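Local coordinates for protein peptidyl-prolyl cis-trans isomerase (Hirschia baltica, PDB 5EX2) that probably catalyses the cis-trans isomerisation of peptide bonds preceding proline, as a periplasmic folding helper of the cyclophilin family, at residues G77-A80 with A81-R85; F65-I69 with S70-A74. All coordinates share one frame; numbering follows the deposited sequence.

Contact 1: residues G77-A80 with A81-R85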
loop_
_atom_site.group_PDB
_atom_site.type_symbol
_atom_site.label_atom_id
_atom_site.label_comp_id
_atom_site.label_asym_id
_atom_site.label_seq_id
_atom_site.Cartn_x
_atom_site.Cartn_y
_atom_site.Cartn_z
ATOM N N GLY A 77 3.254 -14.887 -2.948
ATOM C CA GLY A 77 3.914 -14.549 -4.184
ATOM C C GLY A 77 5.164 -15.328 -4.551
ATOM O O GLY A 77 5.912 -14.891 -5.421
ATOM N N ASP A 78 5.373 -16.497 -3.957
ATOM C CA ASP A 78 6.518 -17.321 -4.319
ATOM C C ASP A 78 6.135 -18.136 -5.538
ATOM O O ASP A 78 5.630 -19.252 -5.421
ATOM C CB ASP A 78 6.932 -18.215 -3.155
ATOM C CG ASP A 78 8.197 -18.997 -3.436
ATOM O OD1 ASP A 78 8.788 -18.837 -4.534
ATOM O OD2 ASP A 78 8.597 -19.778 -2.548
ATOM N N ILE A 79 6.373 -17.557 -6.704
ATOM C CA ILE A 79 5.925 -18.150 -7.954
ATOM C C ILE A 79 6.578 -19.504 -8.190
ATOM O O ILE A 79 5.900 -20.462 -8.584
ATOM C CB ILE A 79 6.214 -17.197 -9.131
ATOM C CG1 ILE A 79 5.320 -15.967 -9.007
ATOM C CG2 ILE A 79 6.020 -17.902 -10.477
ATOM C CD1 ILE A 79 5.662 -14.877 -9.952
ATOM N N ALA A 80 7.874 -19.621 -7.926
ATOM C CA ALA A 80 8.565 -20.873 -8.212
ATOM C C ALA A 80 7.937 -22.053 -7.476
ATOM O O ALA A 80 7.841 -23.155 -8.018
ATOM C CB ALA A 80 10.032 -20.754 -7.845
ATOM N N ALA A 81 7.471 -21.812 -6.259
ATOM C CA ALA A 81 6.957 -22.889 -5.426
ATOM C C ALA A 81 5.725 -23.564 -6.032
ATOM O O ALA A 81 5.537 -24.779 -5.864
ATOM C CB ALA A 81 6.642 -22.373 -4.050
ATOM N N THR A 82 4.875 -22.797 -6.712
ATOM C CA THR A 82 3.663 -23.382 -7.292
ATOM C C THR A 82 3.748 -23.523 -8.829
ATOM O O THR A 82 3.146 -24.439 -9.395
ATOM C CB THR A 82 2.407 -22.568 -6.888
ATOM O OG1 THR A 82 2.659 -21.175 -7.040
ATOM C CG2 THR A 82 2.044 -22.837 -5.432
ATOM N N LEU A 83 4.565 -22.712 -9.500
ATOM C CA LEU A 83 4.798 -22.910 -10.932
ATOM C C LEU A 83 5.533 -24.238 -11.197
ATOM O O LEU A 83 5.268 -24.909 -12.186
ATOM C CB LEU A 83 5.596 -21.746 -11.519
ATOM C CG LEU A 83 5.944 -21.837 -13.004
ATOM C CD1 LEU A 83 4.690 -21.859 -13.875
ATOM C CD2 LEU A 83 6.851 -20.685 -13.399
ATOM N N GLY A 84 6.453 -24.598 -10.309
ATOM C CA GLY A 84 7.191 -25.840 -10.443
ATOM C C GLY A 84 8.526 -25.631 -11.124
ATOM O O GLY A 84 9.293 -26.573 -11.283
ATOM N N ARG A 85 8.816 -24.388 -11.492
ATOM C CA ARG A 85 10.085 -24.029 -12.101
ATOM C C ARG A 85 10.367 -22.586 -11.749
ATOM O O ARG A 85 9.466 -21.860 -11.333
ATOM C CB ARG A 85 10.042 -24.248 -13.612
ATOM C CG ARG A 85 8.930 -23.511 -14.326
ATOM C CD ARG A 85 9.017 -23.715 -15.834
ATOM N NE ARG A 85 8.032 -22.919 -16.554
ATOM C CZ ARG A 85 8.144 -21.610 -16.767
ATOM N NH1 ARG A 85 9.200 -20.936 -16.308
ATOM N NH2 ARG A 85 7.192 -20.966 -17.427
#
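I79 and A80 join to L83 and G84 by backbone bonds along the short helix 79-83. I79 O accepts twice. L83 N reaches it at 2.8 Å, nearly in line with the carbonyl, with an N-H...O angle of 165°. T82 N lies 3.2 Å from I79 O and comes in from above the carbonyl plane. G84 N then bonds to A80 O at 3.0 Å. At the start of the helix, A81 N makes only a weak bond to D78 O. D78 is the centre of an inverse gamma turn, and I79 N is held by D169.

The apolar contact is small. I79 and L83 lie side by side and point the same way. I79 CG1 lies beside the backbone N (chi1 -68°), which puts the I79 CG2 methyl anti to N, where it meets L83 CB at 4.0 Å. Further on, L83 CD2 sits over the centre of one face of the R85 guanidinium. On the D78 side, A81 CB is 3.6 Å from D78 OD2.

Past the helix, G84 has a positive phi of 96°, and a side chain there would press on the carbonyl of L83. The chain then turns back, so that A80 CA-H points at R85 O, with A80 CA 3.4 Å from it.

The turn is thus held mainly by main-chain bonds, while the buried I79 packs onto L59 and P87.

Contact 2: residues F65-I69 with S70-A74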
loop_
_atom_site.group_PDB
_atom_site.type_symbol
_atom_site.label_atom_id
_atom_site.label_comp_id
_atom_site.label_asym_id
_atom_site.label_seq_id
_atom_site.Cartn_x
_atom_site.Cartn_y
_atom_site.Cartn_z
ATOM N N PHE A 65 -0.177 -18.229 0.367
ATOM C CA PHE A 65 0.273 -17.370 1.456
ATOM C C PHE A 65 1.010 -18.280 2.410
ATOM O O PHE A 65 0.445 -18.830 3.361
ATOM C CB PHE A 65 -0.895 -16.649 2.107
ATOM C CG PHE A 65 -1.426 -15.569 1.253
ATOM C CD1 PHE A 65 -0.790 -14.346 1.213
ATOM C CD2 PHE A 65 -2.525 -15.773 0.449
ATOM C CE1 PHE A 65 -1.252 -13.337 0.393
ATOM C CE2 PHE A 65 -2.989 -14.767 -0.372
ATOM C CZ PHE A 65 -2.351 -13.550 -0.397
ATOM N N HIS A 66 2.290 -18.467 2.118
ATOM C CA HIS A 66 3.074 -19.527 2.740
ATOM C C HIS A 66 3.738 -19.130 4.053
ATOM O O HIS A 66 4.260 -19.990 4.750
ATOM C CB HIS A 66 4.146 -20.012 1.768
ATOM C CG HIS A 66 5.195 -18.988 1.488
ATOM N ND1 HIS A 66 5.051 -18.004 0.533
ATOM C CD2 HIS A 66 6.388 -18.759 2.088
ATOM C CE1 HIS A 66 6.120 -17.225 0.543
ATOM N NE2 HIS A 66 6.945 -17.660 1.476
ATOM N N ARG A 67 3.748 -17.846 4.385
ATOM C CA ARG A 67 4.337 -17.395 5.643
ATOM C C ARG A 67 3.470 -16.294 6.216
ATOM O O ARG A 67 3.484 -15.169 5.722
ATOM C CB ARG A 67 5.773 -16.903 5.424
ATOM C CG ARG A 67 6.464 -16.329 6.660
ATOM C CD ARG A 67 7.752 -15.616 6.257
ATOM N NE ARG A 67 8.364 -14.842 7.342
ATOM C CZ ARG A 67 8.676 -13.548 7.281
ATOM N NH1 ARG A 67 8.443 -12.835 6.188
ATOM N NH2 ARG A 67 9.233 -12.952 8.332
ATOM N N VAL A 68 2.713 -16.639 7.245
ATOM C CA VAL A 68 1.727 -15.736 7.819
ATOM C C VAL A 68 1.925 -15.712 9.316
ATOM O O VAL A 68 1.888 -16.759 9.975
ATOM C CB VAL A 68 0.297 -16.185 7.474
ATOM C CG1 VAL A 68 -0.728 -15.251 8.071
ATOM C CG2 VAL A 68 0.117 -16.273 5.974
ATOM N N ILE A 69 2.185 -14.522 9.841
ATOM C CA ILE A 69 2.534 -14.364 11.234
ATOM C C ILE A 69 1.537 -13.405 11.865
ATOM O O ILE A 69 1.377 -12.263 11.402
ATOM C CB ILE A 69 3.979 -13.856 11.377
ATOM C CG1 ILE A 69 4.947 -14.867 10.752
ATOM C CG2 ILE A 69 4.308 -13.624 12.831
ATOM C CD1 ILE A 69 6.392 -14.412 10.731
ATOM N N SER A 70 0.849 -13.890 12.890
ATOM C CA SER A 70 -0.151 -13.101 13.579
ATOM C C SER A 70 0.465 -11.836 14.121
ATOM O O SER A 70 1.571 -11.858 14.660
ATOM C CB SER A 70 -0.787 -13.890 14.718
ATOM O OG SER A 70 -1.873 -13.159 15.259
ATOM N N GLY A 71 -0.252 -10.732 13.965
ATOM C CA GLY A 71 0.233 -9.464 14.464
ATOM C C GLY A 71 1.382 -8.880 13.659
ATOM O O GLY A 71 2.038 -7.957 14.126
ATOM N N PHE A 72 1.622 -9.396 12.463
ATOM C CA PHE A 72 2.749 -8.973 11.644
ATOM C C PHE A 72 2.318 -8.850 10.187
ATOM O O PHE A 72 1.905 -7.777 9.762
ATOM C CB PHE A 72 3.910 -9.967 11.862
ATOM C CG PHE A 72 5.174 -9.640 11.125
ATOM C CD1 PHE A 72 5.457 -8.350 10.694
ATOM C CD2 PHE A 72 6.092 -10.634 10.885
ATOM C CE1 PHE A 72 6.640 -8.079 10.024
ATOM C CE2 PHE A 72 7.253 -10.381 10.210
ATOM C CZ PHE A 72 7.539 -9.096 9.781
ATOM N N MET A 73 2.377 -9.933 9.429
ATOM C CA MET A 73 2.058 -9.848 8.018
ATOM C C MET A 73 1.743 -11.211 7.429
ATOM O O MET A 73 1.957 -12.245 8.058
ATOM C CB MET A 73 3.219 -9.194 7.258
ATOM C CG MET A 73 4.568 -9.888 7.444
ATOM S SD MET A 73 4.726 -11.301 6.316
ATOM C CE MET A 73 5.368 -12.571 7.406
ATOM N N ALA A 74 1.204 -11.159 6.215
ATOM C CA ALA A 74 0.972 -12.333 5.394
ATOM C C ALA A 74 1.812 -12.235 4.134
ATOM O O ALA A 74 1.662 -11.305 3.337
ATOM C CB ALA A 74 -0.497 -12.446 5.046
#
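The beta hairpin of strands 63-69 and 73-76 turns between I69 and M73, with F72 and M73 opposite I69 in a classic bulge. The sequence matches the cyclophilin signature, and in relatives this region lines the proline-binding pocket, as it probably does here. I69 N bonds to M73 O at 2.9 Å and almost straight (176°). I69 O takes two weak bonds, from F72 N and M73 N. V68 and A74 form a non-hydrogen-bonded pair, with V68 CG2 4.0 Å from A74 CB.

I69 and M73 point to the other face, where the ends of F72 and R67 come beside them. I69 CD1 meets F72 CD2 at the ring edge, 3.8 Å away, and lies 3.9 Å from M73 CE. M73 CG sits between backbone N and carbonyl carbon (chi1 56°), over one face of the F72 ring. In one of two R67 conformers, M73 CE lies over a guanidinium face, less certainly, and R67 NH1 hydrogen-bonds to Q75 OE1. With an alanine in place of I69, the F72 ring edge and M73 CE would probably lose the apolar group they share.

Methyl and aromatic surfaces thus pack into one patch, consistent with a peptide-binding wall.

Contact 2 is partly buried and belongs to the closed barrel, where it ties two neighbouring antiparallel strands. Contact 1 lies on the surface and is centred on the short helix 79-83 and its flanking loops. The two follow in series, since strand 73-76 leads into helix 79-83. Their centres are about 18 Å apart, yet they touch where D78 CB packs on H66 CE1 at 3.9 Å. T82 also rests on strand 63-69, by T63 and K64. The chemistry follows the place. The helix depends on main-chain bonds between near neighbours, with little side-chain packing between its two segments. The hairpin adds larger side chains, sulfur and an arginine. M73 packs in turn on strand 171-174.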